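Digeranylgeranylglycerophospholipid reductase (Sulfolobus acidocaldarius, PDB 4OPC) uses FAD to hydrogenate the double bonds of geranylgeranyl chains, turning unsaturated archaeols into the saturated diphytanyl lipids of the archaeal membrane. Local coordinates at residues A[64-67]-A[68-71]; A[242-245]-A[246-249]. All blocks are in the same frame, centred on the assembly; numbering follows the deposited sequence. Where two conformers were deposited one is given.

Contact 1: A[64-67]-A[68-71]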
loop_
_atom_site.group_PDB
_atom_site.type_symbol
_atom_site.label_atom_id
_atom_site.label_comp_id
_atom_site.label_asym_id
_atom_site.label_seq_id
_atom_site.Cartn_x
_atom_site.Cartn_y
_atom_site.Cartn_z
ATOM N N TYR A 64 5.916 -8.833 16.820
ATOM C CA TYR A 64 7.179 -8.929 16.123
ATOM C C TYR A 64 7.276 -10.274 15.406
ATOM O O TYR A 64 7.002 -11.312 16.003
ATOM C CB TYR A 64 8.291 -8.817 17.158
ATOM C CG TYR A 64 9.524 -8.092 16.701
ATOM C CD1 TYR A 64 9.464 -6.776 16.263
ATOM C CD2 TYR A 64 10.759 -8.714 16.746
ATOM C CE1 TYR A 64 10.602 -6.112 15.864
ATOM C CE2 TYR A 64 11.889 -8.064 16.352
ATOM C CZ TYR A 64 11.814 -6.766 15.914
ATOM O OH TYR A 64 12.967 -6.138 15.521
ATOM N N PRO A 65 7.665 -10.261 14.122
ATOM C CA PRO A 65 7.871 -11.486 13.339
ATOM C C PRO A 65 8.956 -12.354 13.976
ATOM O O PRO A 65 9.975 -11.816 14.413
ATOM C CB PRO A 65 8.371 -10.957 11.996
ATOM C CG PRO A 65 7.896 -9.542 11.938
ATOM C CD PRO A 65 7.940 -9.047 13.334
ATOM N N LYS A 66 8.744 -13.667 14.031
ATOM C CA LYS A 66 9.714 -14.567 14.658
ATOM C C LYS A 66 9.702 -15.957 14.030
ATOM O O LYS A 66 8.721 -16.360 13.419
ATOM C CB LYS A 66 9.428 -14.675 16.155
ATOM C CG LYS A 66 8.021 -15.141 16.463
ATOM C CD LYS A 66 7.821 -15.422 17.943
ATOM C CE LYS A 66 6.387 -15.850 18.226
ATOM N NZ LYS A 66 5.933 -16.937 17.308
ATOM N N GLY A 67 10.793 -16.701 14.203
ATOM C CA GLY A 67 10.863 -18.061 13.698
ATOM C C GLY A 67 10.787 -18.151 12.188
ATOM O O GLY A 67 11.426 -17.370 11.488
ATOM N N GLU A 68 10.008 -19.104 11.679
ATOM C CA GLU A 68 9.868 -19.267 10.234
ATOM C C GLU A 68 9.229 -18.013 9.589
ATOM O O GLU A 68 9.263 -17.857 8.365
ATOM C CB GLU A 68 9.084 -20.549 9.874
ATOM C CG GLU A 68 9.803 -21.897 10.130
ATOM C CD GLU A 68 8.961 -23.118 9.699
ATOM O OE1 GLU A 68 8.097 -22.963 8.811
ATOM O OE2 GLU A 68 9.153 -24.232 10.253
ATOM N N GLU A 69 8.667 -17.121 10.409
ATOM C CA GLU A 69 8.033 -15.890 9.912
ATOM C C GLU A 69 9.027 -14.844 9.432
ATOM O O GLU A 69 8.715 -14.044 8.552
ATOM C CB GLU A 69 7.179 -15.234 10.999
ATOM C CG GLU A 69 6.028 -16.064 11.492
ATOM C CD GLU A 69 5.501 -15.577 12.818
ATOM O OE1 GLU A 69 5.919 -14.487 13.276
ATOM O OE2 GLU A 69 4.675 -16.301 13.402
ATOM N N LEU A 70 10.199 -14.810 10.048
ATOM C CA LEU A 70 11.234 -13.865 9.666
ATOM C C LEU A 70 12.282 -14.588 8.844
ATOM O O LEU A 70 13.124 -15.317 9.380
ATOM C CB LEU A 70 11.866 -13.215 10.893
ATOM C CG LEU A 70 12.963 -12.184 10.627
ATOM C CD1 LEU A 70 12.572 -11.264 9.484
ATOM C CD2 LEU A 70 13.239 -11.382 11.888
ATOM N N GLU A 71 12.223 -14.391 7.533
ATOM C CA GLU A 71 13.094 -15.116 6.628
ATOM C C GLU A 71 14.472 -14.480 6.545
ATOM O O GLU A 71 15.474 -15.184 6.461
ATOM C CB GLU A 71 12.463 -15.220 5.239
ATOM C CG GLU A 71 11.132 -15.956 5.228
ATOM C CD GLU A 71 10.738 -16.414 3.844
ATOM O OE1 GLU A 71 9.692 -15.958 3.339
ATOM O OE2 GLU A 71 11.478 -17.230 3.255
#
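E69 folds back over the turn that precedes it, and its carboxylate accepts the backbone amide of K66. The bond, K66 N to E69 OE1, measures 3.0 Å and is nearly straight (163° at the hydrogen), the N-H meeting OE1 from above the carboxylate plane. E69 N also donates to K66 O over 3.1 Å, so main chain and side chain of one glutamate both hold K66. This second bond closes a type II' beta turn with G67 (phi 64°) and E68 at its corners, and G67 O receives L70 N at 3.2 Å. CG of E69 stands beside its own backbone N (chi1 -62°), which carries the chain back alongside K66, whose NZ stays 4.2 Å from E69 OE2, too far for a salt bridge. Shortening this glutamate to an alanine would probably leave K66 N without its acceptor and R105 without its anionic partner. P65 CB lies 4.3 Å from L70 CB. The turn links helix 54-60 to strand 70-80: R105 of helix 99-112 forms a salt bridge with E69 OE1 and a hydrogen bond with Y64 O, while P65 packs on F57 and, together with L70, on F95 of strand 87-97.

Contact 2: A[242-245]-A[246-249]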
loop_
_atom_site.group_PDB
_atom_site.type_symbol
_atom_site.label_atom_id
_atom_site.label_comp_id
_atom_site.label_asym_id
_atom_site.label_seq_id
_atom_site.Cartn_x
_atom_site.Cartn_y
_atom_site.Cartn_z
ATOM N N ILE A 242 2.754 -8.436 -18.314
ATOM C CA ILE A 242 3.831 -8.356 -17.335
ATOM C C ILE A 242 4.596 -9.688 -17.282
ATOM O O ILE A 242 5.803 -9.695 -17.028
ATOM C CB ILE A 242 3.326 -7.942 -15.939
ATOM C CG1 ILE A 242 4.512 -7.634 -15.019
ATOM C CG2 ILE A 242 2.425 -9.025 -15.347
ATOM C CD1 ILE A 242 4.125 -6.877 -13.769
ATOM N N HIS A 243 3.910 -10.799 -17.535
ATOM C CA HIS A 243 4.567 -12.104 -17.563
ATOM C C HIS A 243 5.625 -12.126 -18.655
ATOM O O HIS A 243 6.651 -12.788 -18.521
ATOM C CB HIS A 243 3.556 -13.228 -17.812
ATOM C CG HIS A 243 2.587 -13.432 -16.688
ATOM N ND1 HIS A 243 1.315 -13.932 -16.881
ATOM C CD2 HIS A 243 2.702 -13.200 -15.358
ATOM C CE1 HIS A 243 0.693 -14.005 -15.717
ATOM N NE2 HIS A 243 1.511 -13.561 -14.778
ATOM N N GLU A 244 5.378 -11.402 -19.740
ATOM C CA GLU A 244 6.323 -11.377 -20.847
ATOM C C GLU A 244 7.512 -10.472 -20.528
ATOM O O GLU A 244 8.641 -10.800 -20.874
ATOM C CB GLU A 244 5.635 -10.996 -22.161
ATOM C CG GLU A 244 4.715 -12.091 -22.713
ATOM C CD GLU A 244 5.448 -13.394 -23.034
ATOM O OE1 GLU A 244 6.579 -13.343 -23.574
ATOM O OE2 GLU A 244 4.892 -14.476 -22.743
ATOM N N TYR A 245 7.271 -9.350 -19.854
ATOM C CA TYR A 245 8.385 -8.523 -19.376
ATOM C C TYR A 245 9.269 -9.338 -18.447
ATOM O O TYR A 245 10.497 -9.297 -18.546
ATOM C CB TYR A 245 7.887 -7.307 -18.590
ATOM C CG TYR A 245 7.467 -6.117 -19.419
ATOM C CD1 TYR A 245 8.380 -5.128 -19.762
ATOM C CD2 TYR A 245 6.150 -5.968 -19.835
ATOM C CE1 TYR A 245 7.998 -4.026 -20.517
ATOM C CE2 TYR A 245 5.755 -4.872 -20.579
ATOM C CZ TYR A 245 6.683 -3.905 -20.919
ATOM O OH TYR A 245 6.290 -2.819 -21.665
ATOM N N TYR A 246 8.640 -10.065 -17.528
ATOM C CA TYR A 246 9.386 -10.867 -16.562
ATOM C C TYR A 246 10.273 -11.899 -17.252
ATOM O O TYR A 246 11.465 -11.990 -16.965
ATOM C CB TYR A 246 8.444 -11.556 -15.564
ATOM C CG TYR A 246 9.176 -12.343 -14.494
ATOM C CD1 TYR A 246 9.572 -11.737 -13.300
ATOM C CD2 TYR A 246 9.469 -13.690 -14.677
ATOM C CE1 TYR A 246 10.239 -12.465 -12.313
ATOM C CE2 TYR A 246 10.137 -14.427 -13.706
ATOM C CZ TYR A 246 10.519 -13.810 -12.528
ATOM O OH TYR A 246 11.192 -14.549 -11.580
ATOM N N LYS A 247 9.702 -12.673 -18.170
ATOM C CA LYS A 247 10.473 -13.674 -18.889
ATOM C C LYS A 247 11.625 -13.062 -19.683
ATOM O O LYS A 247 12.723 -13.619 -19.738
ATOM C CB LYS A 247 9.555 -14.455 -19.821
ATOM C CG LYS A 247 8.618 -15.417 -19.108
ATOM C CD LYS A 247 7.525 -15.912 -20.045
ATOM C CE LYS A 247 8.102 -16.398 -21.368
ATOM N NZ LYS A 247 7.023 -16.770 -22.329
ATOM N N LYS A 248 11.375 -11.912 -20.291
ATOM C CA LYS A 248 12.362 -11.306 -21.176
ATOM C C LYS A 248 13.566 -10.752 -20.414
ATOM O O LYS A 248 14.706 -10.896 -20.864
ATOM C CB LYS A 248 11.718 -10.199 -22.016
ATOM C CG LYS A 248 12.638 -9.600 -23.068
ATOM C CD LYS A 248 11.902 -8.581 -23.926
ATOM C CE LYS A 248 12.782 -8.056 -25.051
ATOM N NZ LYS A 248 13.195 -9.139 -25.985
ATOM N N TYR A 249 13.318 -10.149 -19.255
ATOM C CA TYR A 249 14.374 -9.398 -18.574
ATOM C C TYR A 249 14.887 -10.013 -17.265
ATOM O O TYR A 249 15.798 -9.466 -16.654
ATOM C CB TYR A 249 13.940 -7.945 -18.357
ATOM C CG TYR A 249 13.662 -7.220 -19.651
ATOM C CD1 TYR A 249 14.678 -7.010 -20.571
ATOM C CD2 TYR A 249 12.388 -6.755 -19.954
ATOM C CE1 TYR A 249 14.435 -6.353 -21.765
ATOM C CE2 TYR A 249 12.133 -6.092 -21.146
ATOM C CZ TYR A 249 13.166 -5.893 -22.047
ATOM O OH TYR A 249 12.940 -5.238 -23.239
#
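I242 O accepts the amide of Y246 at 2.9 Å from Y246 N, the shortest of four successive i to i+4 bonds that wind this part of the helix. The next runs from K247 N to H243 O, whose oxygen also has the methylene chain of K247 beside it, with CG 3.3 Å away. Both chains then bend, K247 at chi3 (49°) and E244 at chi2, to bring the ammonium to the carboxylate three residues earlier. There K247 NZ forms a salt bridge with E244 OE2 at 3.2 Å, reaching the syn side of the carboxylate 23° out of its plane. The two side chains run side by side on the exposed surface, where solvent probably weakens the pairing.

Another flank carries Y245 and Y249. They point the same way, Y249 CE2 approaching Y245 CD1 to 4.1 Å, and CG of K248 sits 3.8 Å above the centre of the Y249 ring. Y246 leaves in another direction, CG trans to its backbone N (chi1 -177°), into a buried site where its hydroxyl hydrogen-bonds E189 and its ring packs edge-to-face with Y187 and meets that of W217. I242, Y245 and Y246 all rest on L231 of strand 226-234. The result is an amphipathic helix, its apolar and aromatic side laid on antiparallel strands of the reductase catalytic domain and its charged pair outward.

Overall arrangement
Along the chain the two contacts come in series, contact 1 in the turn that leads from helix 54-60 into strand 70-80 and contact 2 forming the start of helix 242-253. Their centres are 31 Å apart and their nearest atoms about 15 Å, so they do not touch. What joins them is the mixed eight-stranded sheet: strand 70-80 belongs to it, as do strands 226-234 and 183-193, on which the helix of contact 2 packs. The side chain of I242 comes to about 7 Å from the bound dihydro-FAD and about 8 Å from the bound lipid, that of P65 to about 12 Å from each. The two contacts thus sit at separate places on one sheet, contact 2 the nearer to cofactor and lipid.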